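Local atomic coordinates of glycinin (Glycine max, PDB entry 1OD5), a protein that probably serves as a seed storage protein, assembling into hexamers and holding a nutrient reserve that includes sulfur-containing amino acids. Residues A[43-48]-A[146-151]; A[64-69]-A[122-127]; A[150-155]-A[362-367]; A[327-332]-A[356-361]; A[385-390]-A[443-448]. All blocks are in the same frame, centred on the assembly; numbering follows the deposited sequence.

Contact 1. Residues A[43-48]-A[146-151]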
# COMPACT_ATOMS: atom_id res chain seq x y z
N GLY A 43 -4.30 1.89 28.00
CA GLY A 43 -5.29 2.64 27.26
C GLY A 43 -6.48 1.84 26.81
O GLY A 43 -7.03 2.01 25.73
N VAL A 44 -6.87 0.93 27.67
CA VAL A 44 -7.98 0.04 27.39
C VAL A 44 -8.76 -0.14 28.69
O VAL A 44 -8.27 0.27 29.74
CB VAL A 44 -7.46 -1.36 26.91
CG1 VAL A 44 -6.50 -1.25 25.74
CG2 VAL A 44 -6.67 -2.02 28.05
N THR A 45 -9.95 -0.77 28.60
CA THR A 45 -10.77 -1.13 29.76
C THR A 45 -11.44 -2.46 29.35
O THR A 45 -11.50 -2.79 28.17
CB THR A 45 -11.87 -0.10 30.17
OG1 THR A 45 -12.39 -0.69 31.35
CG2 THR A 45 -12.98 0.20 29.19
N VAL A 46 -11.94 -3.29 30.28
CA VAL A 46 -12.52 -4.57 29.93
C VAL A 46 -13.92 -4.66 30.47
O VAL A 46 -14.26 -4.00 31.44
CB VAL A 46 -11.61 -5.64 30.54
CG1 VAL A 46 -12.10 -7.04 30.19
CG2 VAL A 46 -10.20 -5.45 30.01
N SER A 47 -14.71 -5.54 29.87
CA SER A 47 -16.10 -5.78 30.22
C SER A 47 -16.46 -7.25 30.04
O SER A 47 -16.20 -7.78 28.98
CB SER A 47 -16.92 -4.90 29.33
OG SER A 47 -18.28 -5.20 29.46
N LYS A 48 -17.01 -7.97 31.00
CA LYS A 48 -17.40 -9.37 30.90
C LYS A 48 -18.89 -9.43 30.72
O LYS A 48 -19.62 -9.09 31.64
CB LYS A 48 -17.04 -10.14 32.15
CG LYS A 48 -17.71 -11.51 32.18
CD LYS A 48 -17.70 -12.20 33.52
CE LYS A 48 -16.33 -12.78 33.77
NZ LYS A 48 -16.41 -13.75 34.87
N LEU A 146 -12.25 -3.30 25.39
CA LEU A 146 -12.74 -2.11 24.73
C LEU A 146 -11.49 -1.28 24.53
O LEU A 146 -10.86 -0.87 25.49
CB LEU A 146 -13.73 -1.38 25.62
CG LEU A 146 -14.78 -2.12 26.47
CD1 LEU A 146 -15.79 -1.11 26.94
CD2 LEU A 146 -15.53 -3.13 25.67
N ASP A 147 -11.05 -1.02 23.31
CA ASP A 147 -9.82 -0.27 23.10
C ASP A 147 -10.10 1.20 22.91
O ASP A 147 -10.04 1.75 21.81
CB ASP A 147 -9.15 -0.92 21.90
CG ASP A 147 -7.77 -0.42 21.57
OD1 ASP A 147 -7.02 0.03 22.44
OD2 ASP A 147 -7.48 -0.49 20.38
N THR A 148 -10.37 1.87 24.03
CA THR A 148 -10.70 3.28 24.03
C THR A 148 -9.58 4.16 23.59
O THR A 148 -9.84 5.25 23.09
CB THR A 148 -11.19 3.64 25.44
OG1 THR A 148 -10.18 3.23 26.32
CG2 THR A 148 -12.46 2.91 25.84
N SER A 149 -8.32 3.75 23.70
CA SER A 149 -7.25 4.60 23.24
C SER A 149 -7.00 4.49 21.71
O SER A 149 -6.12 5.15 21.16
CB SER A 149 -5.97 4.26 23.99
OG SER A 149 -5.44 2.96 23.70
N ASN A 150 -7.81 3.70 20.98
CA ASN A 150 -7.63 3.49 19.55
C ASN A 150 -7.64 4.71 18.65
O ASN A 150 -8.51 5.55 18.88
CB ASN A 150 -8.70 2.54 19.07
CG ASN A 150 -8.34 1.98 17.70
OD1 ASN A 150 -8.78 2.43 16.65
ND2 ASN A 150 -7.45 1.01 17.73
N PHE A 151 -6.76 4.86 17.64
CA PHE A 151 -6.79 6.02 16.75
C PHE A 151 -8.13 6.31 16.08
O PHE A 151 -8.39 7.45 15.67
CB PHE A 151 -5.73 5.89 15.62
CG PHE A 151 -5.91 4.67 14.68
CD1 PHE A 151 -6.74 4.75 13.54
CD2 PHE A 151 -5.28 3.45 15.00
CE1 PHE A 151 -6.93 3.61 12.74
CE2 PHE A 151 -5.47 2.32 14.18
CZ PHE A 151 -6.30 2.40 13.06
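Ser149 holds the carbonyl oxygen of Gly43 with two donors. Ser149 OG donates to Gly43 O at 2.7 Å. Ser149 N donates to the same Gly43 O at 3.0 Å, from the opposite face of the carbonyl plane. The hydroxyl is in place because chi1 of 67° sets OG between the backbone N and the carbonyl carbon of Ser149. Further along, Thr45 and Leu146 form an antiparallel hydrogen-bonded pair. Leu146 N reaches Thr45 O at 2.9 Å, and Thr45 N reaches Leu146 O at 3.2 Å. Their side chains lie side by side on one face of the sheet. Thr45 has OG1 anti to its own N (chi1 -176°), which leaves the methyl group for the leucine: Thr45 CG2 rests on Leu146 CD1 at 3.8 Å. Val44 meets a polar group instead, with CG1 3.6 Å from Asp147 OD1. The other carboxylate oxygen, Asp147 OD2, accepts from Asn150 ND2 at 3.0 Å, a bond that spans the type I turn from Asp147 to Asn150. Gly43, with positive phi, is the first residue after helix 37-42 to leave helical geometry. The arrangement is the end of an antiparallel strand pair, 45-51 with 140-146, where it opens into a turn in the N-terminal cupin barrel.

Contact 2. Residues A[64-69]-A[122-127]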
# COMPACT_ATOMS: atom_id res chain seq x y z
N TYR A 64 -15.00 2.90 19.17
CA TYR A 64 -13.70 2.23 19.17
C TYR A 64 -13.92 0.76 18.87
O TYR A 64 -15.04 0.28 19.02
CB TYR A 64 -13.00 2.38 20.55
CG TYR A 64 -13.92 2.22 21.76
CD1 TYR A 64 -14.43 3.37 22.39
CD2 TYR A 64 -14.32 0.95 22.18
CE1 TYR A 64 -15.34 3.25 23.43
CE2 TYR A 64 -15.23 0.83 23.22
CZ TYR A 64 -15.73 1.98 23.82
OH TYR A 64 -16.70 1.83 24.77
N PRO A 65 -12.92 -0.02 18.48
CA PRO A 65 -13.07 -1.45 18.25
C PRO A 65 -12.98 -2.26 19.50
O PRO A 65 -12.28 -1.85 20.42
CB PRO A 65 -11.96 -1.82 17.31
CG PRO A 65 -10.88 -0.87 17.75
CD PRO A 65 -11.61 0.44 18.07
N GLN A 66 -13.70 -3.38 19.55
CA GLN A 66 -13.58 -4.23 20.71
C GLN A 66 -13.34 -5.64 20.23
O GLN A 66 -13.87 -6.08 19.22
CB GLN A 66 -14.84 -4.16 21.62
CG GLN A 66 -16.20 -4.14 21.04
CD GLN A 66 -17.32 -3.78 22.00
OE1 GLN A 66 -18.18 -2.96 21.65
NE2 GLN A 66 -17.44 -4.42 23.16
N MET A 67 -12.42 -6.32 20.91
CA MET A 67 -12.07 -7.69 20.60
C MET A 67 -12.67 -8.48 21.73
O MET A 67 -12.41 -8.23 22.90
CB MET A 67 -10.57 -7.89 20.58
CG MET A 67 -10.20 -9.33 20.28
SD MET A 67 -8.46 -9.42 19.95
CE MET A 67 -8.63 -8.86 18.31
N ILE A 68 -13.42 -9.52 21.39
CA ILE A 68 -14.13 -10.32 22.34
C ILE A 68 -13.81 -11.79 22.37
O ILE A 68 -13.92 -12.39 21.32
CB ILE A 68 -15.64 -10.14 22.03
CG1 ILE A 68 -16.00 -8.68 21.87
CG2 ILE A 68 -16.45 -10.82 23.15
CD1 ILE A 68 -17.49 -8.42 21.69
N ILE A 69 -13.38 -12.46 23.44
CA ILE A 69 -13.21 -13.89 23.33
C ILE A 69 -14.41 -14.52 24.03
O ILE A 69 -14.79 -14.10 25.11
CB ILE A 69 -11.87 -14.35 23.96
CG1 ILE A 69 -11.80 -15.87 23.75
CG2 ILE A 69 -11.75 -13.96 25.44
CD1 ILE A 69 -10.49 -16.56 24.11
N LEU A 122 -14.11 -12.33 18.45
CA LEU A 122 -14.93 -11.58 17.55
C LEU A 122 -14.47 -10.15 17.60
O LEU A 122 -14.03 -9.68 18.63
CB LEU A 122 -16.39 -11.60 17.93
CG LEU A 122 -17.12 -12.91 17.72
CD1 LEU A 122 -17.29 -13.62 19.03
CD2 LEU A 122 -18.49 -12.63 17.15
N VAL A 123 -14.53 -9.45 16.49
CA VAL A 123 -14.10 -8.06 16.44
C VAL A 123 -15.33 -7.29 16.02
O VAL A 123 -16.05 -7.69 15.11
CB VAL A 123 -12.94 -7.92 15.41
CG1 VAL A 123 -12.34 -6.53 15.40
CG2 VAL A 123 -11.83 -8.89 15.83
N ILE A 124 -15.63 -6.23 16.76
CA ILE A 124 -16.77 -5.37 16.48
C ILE A 124 -16.12 -4.10 15.98
O ILE A 124 -15.29 -3.50 16.67
CB ILE A 124 -17.58 -5.06 17.75
CG1 ILE A 124 -17.89 -6.34 18.53
CG2 ILE A 124 -18.83 -4.30 17.32
CD1 ILE A 124 -18.78 -7.39 17.86
N PRO A 125 -16.41 -3.66 14.75
CA PRO A 125 -15.89 -2.41 14.21
C PRO A 125 -16.38 -1.13 14.90
O PRO A 125 -17.52 -1.11 15.37
CB PRO A 125 -16.29 -2.53 12.74
CG PRO A 125 -16.45 -4.01 12.50
CD PRO A 125 -17.15 -4.42 13.75
N PRO A 126 -15.61 -0.02 14.91
CA PRO A 126 -16.08 1.29 15.28
C PRO A 126 -17.33 1.75 14.59
O PRO A 126 -17.36 1.73 13.38
CB PRO A 126 -14.97 2.23 14.97
CG PRO A 126 -13.77 1.39 15.10
CD PRO A 126 -14.23 0.10 14.46
N GLY A 127 -18.39 2.07 15.34
CA GLY A 127 -19.63 2.61 14.83
C GLY A 127 -20.58 1.70 14.14
O GLY A 127 -21.59 2.20 13.64
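Ile68 N donates to Leu122 O at 2.8 Å, the shortest polar bond between 64-69 and 122-127. The return bond runs from Leu122 N to Ile68 O at 2.9 Å. Two residues away the pattern repeats. Ile124 N meets Gln66 O at 3.0 Å, and Gln66 N meets Ile124 O at a longer 3.3 Å. Met67 and Val123 lie between them as a non-hydrogen-bonded pair.

Gln66, Ile68, Leu122 and Ile124 share one face of the sheet. Ile124 has CG1 anti to its carbonyl carbon (chi1 -49°), and this branch lies against two neighbours. Ile124 CG1 touches Gln66 CG on one flank, and Ile68 CD1 approaches it at 3.8 Å. The side chain of Ile68 is also about 4 Å from a bound carbonate ion, probably from the crystallisation liquor, in a pocket that includes Arg49, His57, Tyr130 and Thr132.

On the other face, the bend at chi3 (-80°) brings Met67 CE to 4.0 Å from Val123 CG2. Leu361 and Phe364 of helix 361-364 pack over this side. Past the strands the prolines meet, Pro65 CD against Pro126 CG. Nearby, Gly127 O accepts from Trp383 of a neighbouring subunit. Residues 66-68 and 122-124 form a regular antiparallel strand pair, part of 66-72 with 120-124, in the N-terminal cupin beta-barrel.

Contact 3. Residues A[150-155]-A[362-367]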
# COMPACT_ATOMS: atom_id res chain seq x y z
N ASN A 150 -7.81 3.70 20.98
CA ASN A 150 -7.63 3.49 19.55
C ASN A 150 -7.64 4.71 18.65
O ASN A 150 -8.51 5.55 18.88
CB ASN A 150 -8.70 2.54 19.07
CG ASN A 150 -8.34 1.98 17.70
OD1 ASN A 150 -8.78 2.43 16.65
ND2 ASN A 150 -7.45 1.01 17.73
N PHE A 151 -6.76 4.86 17.64
CA PHE A 151 -6.79 6.02 16.75
C PHE A 151 -8.13 6.31 16.08
O PHE A 151 -8.39 7.45 15.67
CB PHE A 151 -5.73 5.89 15.62
CG PHE A 151 -5.91 4.67 14.68
CD1 PHE A 151 -6.74 4.75 13.54
CD2 PHE A 151 -5.28 3.45 15.00
CE1 PHE A 151 -6.93 3.61 12.74
CE2 PHE A 151 -5.47 2.32 14.18
CZ PHE A 151 -6.30 2.40 13.06
N ASN A 152 -8.99 5.28 15.94
CA ASN A 152 -10.32 5.39 15.34
C ASN A 152 -11.33 6.12 16.21
O ASN A 152 -12.41 6.50 15.75
CB ASN A 152 -10.88 4.02 15.04
CG ASN A 152 -10.34 3.36 13.77
OD1 ASN A 152 -10.61 3.80 12.66
ND2 ASN A 152 -9.61 2.25 13.86
N ASN A 153 -11.04 6.22 17.50
CA ASN A 153 -11.89 6.90 18.47
C ASN A 153 -11.45 8.35 18.49
O ASN A 153 -10.33 8.65 18.89
CB ASN A 153 -11.71 6.26 19.85
CG ASN A 153 -12.49 6.94 20.96
OD1 ASN A 153 -13.42 7.69 20.73
ND2 ASN A 153 -12.07 6.69 22.19
N GLN A 154 -12.28 9.22 17.96
CA GLN A 154 -12.02 10.64 17.90
C GLN A 154 -12.74 11.45 19.01
O GLN A 154 -12.69 12.68 19.02
CB GLN A 154 -12.41 11.13 16.50
CG GLN A 154 -11.43 10.61 15.47
CD GLN A 154 -11.56 11.19 14.06
OE1 GLN A 154 -11.00 10.64 13.10
NE2 GLN A 154 -12.25 12.28 13.84
N LEU A 155 -13.39 10.77 19.97
CA LEU A 155 -14.09 11.42 21.10
C LEU A 155 -13.10 11.52 22.25
O LEU A 155 -12.38 12.53 22.34
CB LEU A 155 -15.30 10.58 21.45
CG LEU A 155 -16.38 10.50 20.39
CD1 LEU A 155 -17.46 9.54 20.81
CD2 LEU A 155 -16.99 11.86 20.18
N ARG A 362 -6.06 -5.24 10.71
CA ARG A 362 -5.07 -4.24 10.34
C ARG A 362 -5.64 -2.85 10.52
O ARG A 362 -4.89 -1.96 10.91
CB ARG A 362 -4.63 -4.41 8.88
CG ARG A 362 -3.13 -4.06 8.70
CD ARG A 362 -2.52 -4.44 7.34
NE ARG A 362 -3.01 -5.75 6.88
CZ ARG A 362 -2.42 -6.95 7.08
NH1 ARG A 362 -3.01 -8.06 6.59
NH2 ARG A 362 -1.26 -7.05 7.74
N GLN A 363 -6.94 -2.65 10.28
CA GLN A 363 -7.54 -1.33 10.47
C GLN A 363 -7.92 -1.04 11.93
O GLN A 363 -8.15 0.12 12.28
CB GLN A 363 -8.82 -1.15 9.64
CG GLN A 363 -8.85 0.16 8.82
CD GLN A 363 -8.44 1.46 9.55
OE1 GLN A 363 -9.23 2.18 10.20
NE2 GLN A 363 -7.15 1.79 9.45
N PHE A 364 -7.97 -2.05 12.81
CA PHE A 364 -8.36 -1.82 14.20
C PHE A 364 -7.27 -1.81 15.24
O PHE A 364 -7.53 -1.52 16.40
CB PHE A 364 -9.41 -2.86 14.56
CG PHE A 364 -10.58 -2.87 13.59
CD1 PHE A 364 -11.01 -1.68 12.97
CD2 PHE A 364 -11.17 -4.08 13.28
CE1 PHE A 364 -12.05 -1.72 12.03
CE2 PHE A 364 -12.20 -4.10 12.35
CZ PHE A 364 -12.64 -2.93 11.73
N GLY A 365 -6.04 -2.15 14.88
CA GLY A 365 -4.95 -2.12 15.85
C GLY A 365 -4.94 -3.20 16.95
O GLY A 365 -4.31 -3.02 17.99
N LEU A 366 -5.62 -4.33 16.77
CA LEU A 366 -5.63 -5.37 17.78
C LEU A 366 -5.17 -6.73 17.27
O LEU A 366 -5.22 -7.04 16.10
CB LEU A 366 -7.02 -5.58 18.34
CG LEU A 366 -7.64 -4.70 19.45
CD1 LEU A 366 -6.55 -4.27 20.44
CD2 LEU A 366 -8.33 -3.53 18.82
N SER A 367 -4.69 -7.57 18.15
CA SER A 367 -4.26 -8.92 17.83
C SER A 367 -4.33 -9.68 19.15
O SER A 367 -4.56 -9.04 20.18
CB SER A 367 -2.85 -8.96 17.30
OG SER A 367 -1.84 -8.66 18.22
O HOH W 1 -4.68 -0.11 19.12
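Asn152 and Gln363 turn their amide planes nearly perpendicular, 84° apart. The bond between the two residues goes to the main chain: Asn152 ND2 donates to Gln363 O at 3.0 Å. That oxygen lies in the amide plane of Asn152. The second N-H of the same ND2 goes to Asn150 OD1 at 2.9 Å. Both amide hydrogens are thus used, which fixes the rotation of the group. Chi1 of -79° places CG of Asn152 anti to its carbonyl carbon and helps aim the amide at both partners.

Asn150 OD1 accepts a second bond, from Asn152 N at 2.9 Å, and so closes an Asx turn. The same oxygen stands over the centre of one face of the Phe151 ring. The far end of that ring reaches 362-367. Phe151 CZ comes tightly to 3.0 Å from Gln363 O, and the ring plane is 64° from the Gln363 amide. Asn150 ND2 makes a weak bond to Phe364 O at 2.9 Å. A water accepts weakly from Asn150 ND2 and donates to Gly365 O.

Asn152 O and Gln154 N bond to Gln425 of a neighbouring subunit. Two asparagine amides donate to successive carbonyls, Gln363 O and Phe364 O, one of them weakly; polar bonding rather than apolar packing joins the N-terminal half of the chain to the C-terminal half here.

Contact 4. Residues A[327-332]-A[356-361]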
# COMPACT_ATOMS: atom_id res chain seq x y z
N THR A 327 -19.38 -8.39 3.58
CA THR A 327 -19.41 -9.72 4.15
C THR A 327 -18.08 -10.17 4.81
O THR A 327 -17.94 -11.35 5.17
CB THR A 327 -19.98 -10.59 2.93
OG1 THR A 327 -20.91 -11.53 3.51
CG2 THR A 327 -18.89 -11.22 2.05
N MET A 328 -17.15 -9.20 5.02
CA MET A 328 -15.83 -9.32 5.67
C MET A 328 -15.78 -10.23 6.92
O MET A 328 -16.68 -10.15 7.75
CB MET A 328 -15.42 -7.89 6.01
CG MET A 328 -14.61 -7.61 7.28
SD MET A 328 -14.48 -5.85 7.70
CE MET A 328 -13.18 -5.51 6.54
N LYS A 329 -14.77 -11.09 7.11
CA LYS A 329 -14.70 -11.98 8.26
C LYS A 329 -14.38 -11.21 9.55
O LYS A 329 -13.41 -10.45 9.64
CB LYS A 329 -13.66 -13.02 7.96
CG LYS A 329 -13.74 -14.22 8.87
CD LYS A 329 -12.66 -15.17 8.40
CE LYS A 329 -12.38 -16.35 9.30
NZ LYS A 329 -13.57 -17.13 9.63
N LEU A 330 -15.25 -11.38 10.55
CA LEU A 330 -15.08 -10.70 11.82
C LEU A 330 -14.90 -11.65 13.00
O LEU A 330 -14.91 -11.21 14.15
CB LEU A 330 -16.30 -9.80 12.05
CG LEU A 330 -16.27 -8.30 11.78
CD1 LEU A 330 -14.92 -7.85 11.24
CD2 LEU A 330 -17.39 -7.98 10.86
N HIS A 331 -14.76 -12.95 12.76
CA HIS A 331 -14.56 -13.89 13.85
C HIS A 331 -13.55 -14.95 13.44
O HIS A 331 -13.26 -15.12 12.26
CB HIS A 331 -15.92 -14.49 14.23
CG HIS A 331 -16.40 -15.72 13.49
ND1 HIS A 331 -17.00 -15.79 12.31
CD2 HIS A 331 -16.28 -17.00 13.98
CE1 HIS A 331 -17.26 -17.06 12.08
NE2 HIS A 331 -16.82 -17.77 13.09
N GLU A 332 -12.95 -15.63 14.41
CA GLU A 332 -11.96 -16.66 14.16
C GLU A 332 -11.70 -17.42 15.46
O GLU A 332 -11.58 -16.81 16.53
CB GLU A 332 -10.68 -16.00 13.63
CG GLU A 332 -9.45 -16.86 13.35
CD GLU A 332 -9.57 -17.89 12.23
OE1 GLU A 332 -8.96 -18.96 12.35
OE2 GLU A 332 -10.25 -17.64 11.25
N LEU A 356 -2.68 -11.35 9.74
CA LEU A 356 -2.32 -12.24 8.64
C LEU A 356 -3.33 -13.37 8.61
O LEU A 356 -3.37 -14.16 7.68
CB LEU A 356 -0.93 -12.86 8.80
CG LEU A 356 0.30 -12.00 9.04
CD1 LEU A 356 1.50 -12.76 8.59
CD2 LEU A 356 0.32 -10.74 8.21
N THR A 357 -4.17 -13.43 9.64
CA THR A 357 -5.19 -14.42 9.76
C THR A 357 -6.51 -13.73 9.61
O THR A 357 -7.40 -14.24 8.94
CB THR A 357 -5.11 -15.04 11.12
OG1 THR A 357 -3.86 -15.71 11.17
CG2 THR A 357 -6.26 -15.97 11.40
N LEU A 358 -6.72 -12.56 10.19
CA LEU A 358 -8.02 -11.92 10.08
C LEU A 358 -7.76 -10.52 9.61
O LEU A 358 -7.36 -9.70 10.42
CB LEU A 358 -8.65 -12.01 11.47
CG LEU A 358 -10.09 -11.70 11.76
CD1 LEU A 358 -10.96 -12.77 11.14
CD2 LEU A 358 -10.33 -11.74 13.27
N PRO A 359 -7.89 -10.20 8.30
CA PRO A 359 -7.50 -8.92 7.71
C PRO A 359 -8.10 -7.65 8.30
O PRO A 359 -7.41 -6.64 8.32
CB PRO A 359 -7.82 -9.08 6.22
CG PRO A 359 -7.56 -10.55 6.03
CD PRO A 359 -8.24 -11.16 7.25
N ALA A 360 -9.35 -7.64 8.78
CA ALA A 360 -9.98 -6.47 9.41
C ALA A 360 -9.10 -5.86 10.52
O ALA A 360 -9.05 -4.65 10.69
CB ALA A 360 -11.30 -6.88 10.03
N LEU A 361 -8.37 -6.73 11.26
CA LEU A 361 -7.53 -6.31 12.34
C LEU A 361 -6.50 -5.29 11.96
O LEU A 361 -6.14 -4.47 12.81
CB LEU A 361 -6.81 -7.49 12.98
CG LEU A 361 -7.69 -8.48 13.74
CD1 LEU A 361 -6.81 -9.53 14.41
CD2 LEU A 361 -8.49 -7.76 14.84
O HOH W 2 -11.16 -10.20 7.94
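Lys329 lays its aliphatic chain across Leu358, the two side chains crossing at about a right angle. From the start of the chain, Lys329 CB is 4.2 Å from Leu358 CD1. The next carbon, Lys329 CG, comes closer to that methyl, 3.9 Å from Leu358 CD1. Lys329 CD follows at 4.0 Å from Leu358 CD1. The chain is extended up to this point. The bend at chi4 (53°) then turns the ammonium group back over its own segment. There Lys329 NZ makes a weak bond to His331 O at 3.3 Å and a long salt bridge to Glu332 OE2. Across the subunit boundary, Glu332 of a neighbouring subunit is a further, weak partner.

Leu358 CD1 also sits by the main chain, 3.5 Å from His331 O. Glu332 crosses Thr357 at about a right angle, with Glu332 CG 3.8 Å from Thr357 CG2. Its carboxylate is held by Arg339 and by Lys329 of a neighbouring subunit.

At the other end, the methyl of Ala360 is met by two side chains. Leu330 CD1 is 3.9 Å from Ala360 CB, and the sulfur of Met328 touches the same methyl. One water bridges the backbones, donating to Lys329 O at 2.8 Å and accepting from Ala360 N.

The residues leading into strand 331-333, with Glu332 of the strand, are thus joined to the loop before helix 361-364 by apolar packing and one water. The charged groups do not pair across these two segments: Lys329 and Glu332 pair, at long range, within their own segment and also with a neighbouring subunit.

Contact 5. Residues A[385-390]-A[443-448]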
# COMPACT_ATOMS: atom_id res chain seq x y z
N LEU A 385 7.57 -6.45 21.76
CA LEU A 385 8.33 -5.35 21.20
C LEU A 385 7.59 -4.08 20.87
O LEU A 385 8.07 -2.96 21.07
CB LEU A 385 9.05 -5.83 19.91
CG LEU A 385 10.32 -6.67 19.98
CD1 LEU A 385 10.06 -8.08 20.46
CD2 LEU A 385 10.90 -6.76 18.59
N ASN A 386 6.37 -4.28 20.44
CA ASN A 386 5.55 -3.20 19.96
C ASN A 386 4.13 -3.08 20.48
O ASN A 386 3.29 -2.43 19.85
CB ASN A 386 5.56 -3.33 18.43
CG ASN A 386 4.86 -4.57 17.88
OD1 ASN A 386 4.41 -4.62 16.75
ND2 ASN A 386 4.71 -5.65 18.62
N ALA A 387 3.80 -3.71 21.60
CA ALA A 387 2.44 -3.58 22.06
C ALA A 387 2.22 -3.85 23.53
O ALA A 387 2.93 -4.63 24.15
CB ALA A 387 1.56 -4.55 21.32
N ASN A 388 1.21 -3.18 24.10
CA ASN A 388 0.85 -3.41 25.49
C ASN A 388 -0.08 -4.61 25.41
O ASN A 388 -0.73 -4.86 24.40
CB ASN A 388 0.07 -2.23 26.14
CG ASN A 388 0.87 -0.94 26.39
OD1 ASN A 388 2.03 -1.01 26.79
ND2 ASN A 388 0.33 0.25 26.14
N SER A 389 -0.13 -5.39 26.47
CA SER A 389 -1.03 -6.53 26.51
C SER A 389 -1.77 -6.66 27.83
O SER A 389 -1.39 -6.11 28.87
CB SER A 389 -0.31 -7.82 26.27
OG SER A 389 1.09 -7.79 26.38
N VAL A 390 -2.90 -7.35 27.71
CA VAL A 390 -3.82 -7.63 28.78
C VAL A 390 -4.15 -9.11 28.78
O VAL A 390 -4.77 -9.64 27.87
CB VAL A 390 -5.12 -6.81 28.58
CG1 VAL A 390 -6.16 -7.16 29.62
CG2 VAL A 390 -4.82 -5.34 28.73
N PHE A 443 -4.70 -10.09 25.03
CA PHE A 443 -5.07 -9.19 23.97
C PHE A 443 -3.87 -8.27 23.84
O PHE A 443 -3.22 -7.97 24.84
CB PHE A 443 -6.25 -8.37 24.34
CG PHE A 443 -7.44 -9.17 24.78
CD1 PHE A 443 -7.59 -9.52 26.12
CD2 PHE A 443 -8.41 -9.52 23.84
CE1 PHE A 443 -8.73 -10.22 26.52
CE2 PHE A 443 -9.54 -10.22 24.25
CZ PHE A 443 -9.70 -10.57 25.59
N LYS A 444 -3.52 -7.78 22.65
CA LYS A 444 -2.36 -6.91 22.44
C LYS A 444 -2.78 -5.72 21.60
O LYS A 444 -3.59 -5.85 20.68
CB LYS A 444 -1.28 -7.75 21.75
CG LYS A 444 -0.67 -8.75 22.73
CD LYS A 444 -0.15 -10.06 22.21
CE LYS A 444 1.29 -10.10 22.57
NZ LYS A 444 1.85 -11.43 22.72
N THR A 445 -2.26 -4.53 21.87
CA THR A 445 -2.67 -3.37 21.10
C THR A 445 -1.85 -3.00 19.87
O THR A 445 -1.37 -1.89 19.69
CB THR A 445 -2.80 -2.14 22.11
OG1 THR A 445 -1.60 -2.06 22.87
CG2 THR A 445 -3.99 -2.28 23.05
N HIS A 446 -1.66 -4.00 19.01
CA HIS A 446 -0.98 -3.82 17.73
C HIS A 446 -1.61 -4.86 16.80
O HIS A 446 -1.95 -5.95 17.26
CB HIS A 446 0.49 -4.08 17.81
CG HIS A 446 1.16 -3.55 16.54
ND1 HIS A 446 1.36 -4.14 15.35
CD2 HIS A 446 1.67 -2.28 16.45
CE1 HIS A 446 1.96 -3.27 14.57
NE2 HIS A 446 2.14 -2.16 15.24
N HIS A 447 -1.80 -4.60 15.49
CA HIS A 447 -2.43 -5.57 14.60
C HIS A 447 -1.61 -6.82 14.28
O HIS A 447 -2.11 -7.86 13.86
CB HIS A 447 -2.81 -4.86 13.31
CG HIS A 447 -1.65 -4.53 12.38
ND1 HIS A 447 -1.09 -5.33 11.46
CD2 HIS A 447 -0.98 -3.34 12.37
CE1 HIS A 447 -0.10 -4.67 10.91
NE2 HIS A 447 -0.04 -3.48 11.46
N ASN A 448 -0.31 -6.64 14.48
CA ASN A 448 0.66 -7.66 14.27
C ASN A 448 1.72 -7.49 15.36
O ASN A 448 2.83 -7.00 15.15
CB ASN A 448 1.23 -7.47 12.88
CG ASN A 448 1.98 -8.70 12.44
OD1 ASN A 448 2.05 -9.72 13.12
ND2 ASN A 448 2.56 -8.61 11.26
O HOH W 3 -1.96 0.61 24.02
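Strands 389-394 and 437-444, antiparallel neighbours in the C-terminal cupin barrel, bring Val390 and Phe443 together as a hydrogen-bonded pair. Val390 N donates to Phe443 O at 3.0 Å. Phe443 N donates to Val390 O at 2.9 Å. The same Val390 O lies at the edge of the phenyl ring, 3.3 Å from Phe443 CD1. Beyond its own strand, this ring packs on Met67, Ile69, Ile143 and Leu145, so it reaches the N-terminal barrel.

Ser389 and Lys444 follow as a non-hydrogen-bonded pair, with Ser389 CB against Lys444 CG. The ammonium end of Lys444 leads away to Gln369. The lysine side chain is about 6 Å from a magnesium ion, whose site includes His382 and Glu431.

Here regular pairing gives way to an inverse gamma turn centred on Thr445. Thr445 N still bonds to Asn388 O at 3.0 Å, but the side chain supplies the other bond. Chi1 of 51° sets OG1 between the threonine's N and carbonyl carbon, and Asn388 N donates to Thr445 OG1 at 3.3 Å. A water joins that hydroxyl to Asn388 ND2, which also binds Gln154 O of a neighbouring subunit. Asn388 OD1 accepts from Gln425 N.

Past the turn, Ala387 CB meets His446 CB at 3.7 Å. The end of the Asn386 amide stands over one face of the His446 imidazole, the planes 38° apart. Asn448 N donates to His446 ND1 at 3.1 Å, somewhat tilted from the ring plane.

Contacts 1, 2 and 5 are buried pairings at strand ends; contacts 3 and 4 are only partly buried. Contacts 1 and 2 belong to one sheet of the N-terminal cupin barrel, with 64-69 and 122-127 nested inside the loop closed by contact 1. Strand 331-333 of contact 4 joins that sheet beside 120-124. Contact 5 lies in the C-terminal barrel and touches contact 1 through Val44 with Val390 and Thr445. Contact 3 shares Asn150 with contact 1 and joins the two halves of the chain. Backbone bonds dominate contacts 1, 2 and 5, amide side chains contact 3, and apolar packing contact 4. Neighbouring subunits touch all but contact 1.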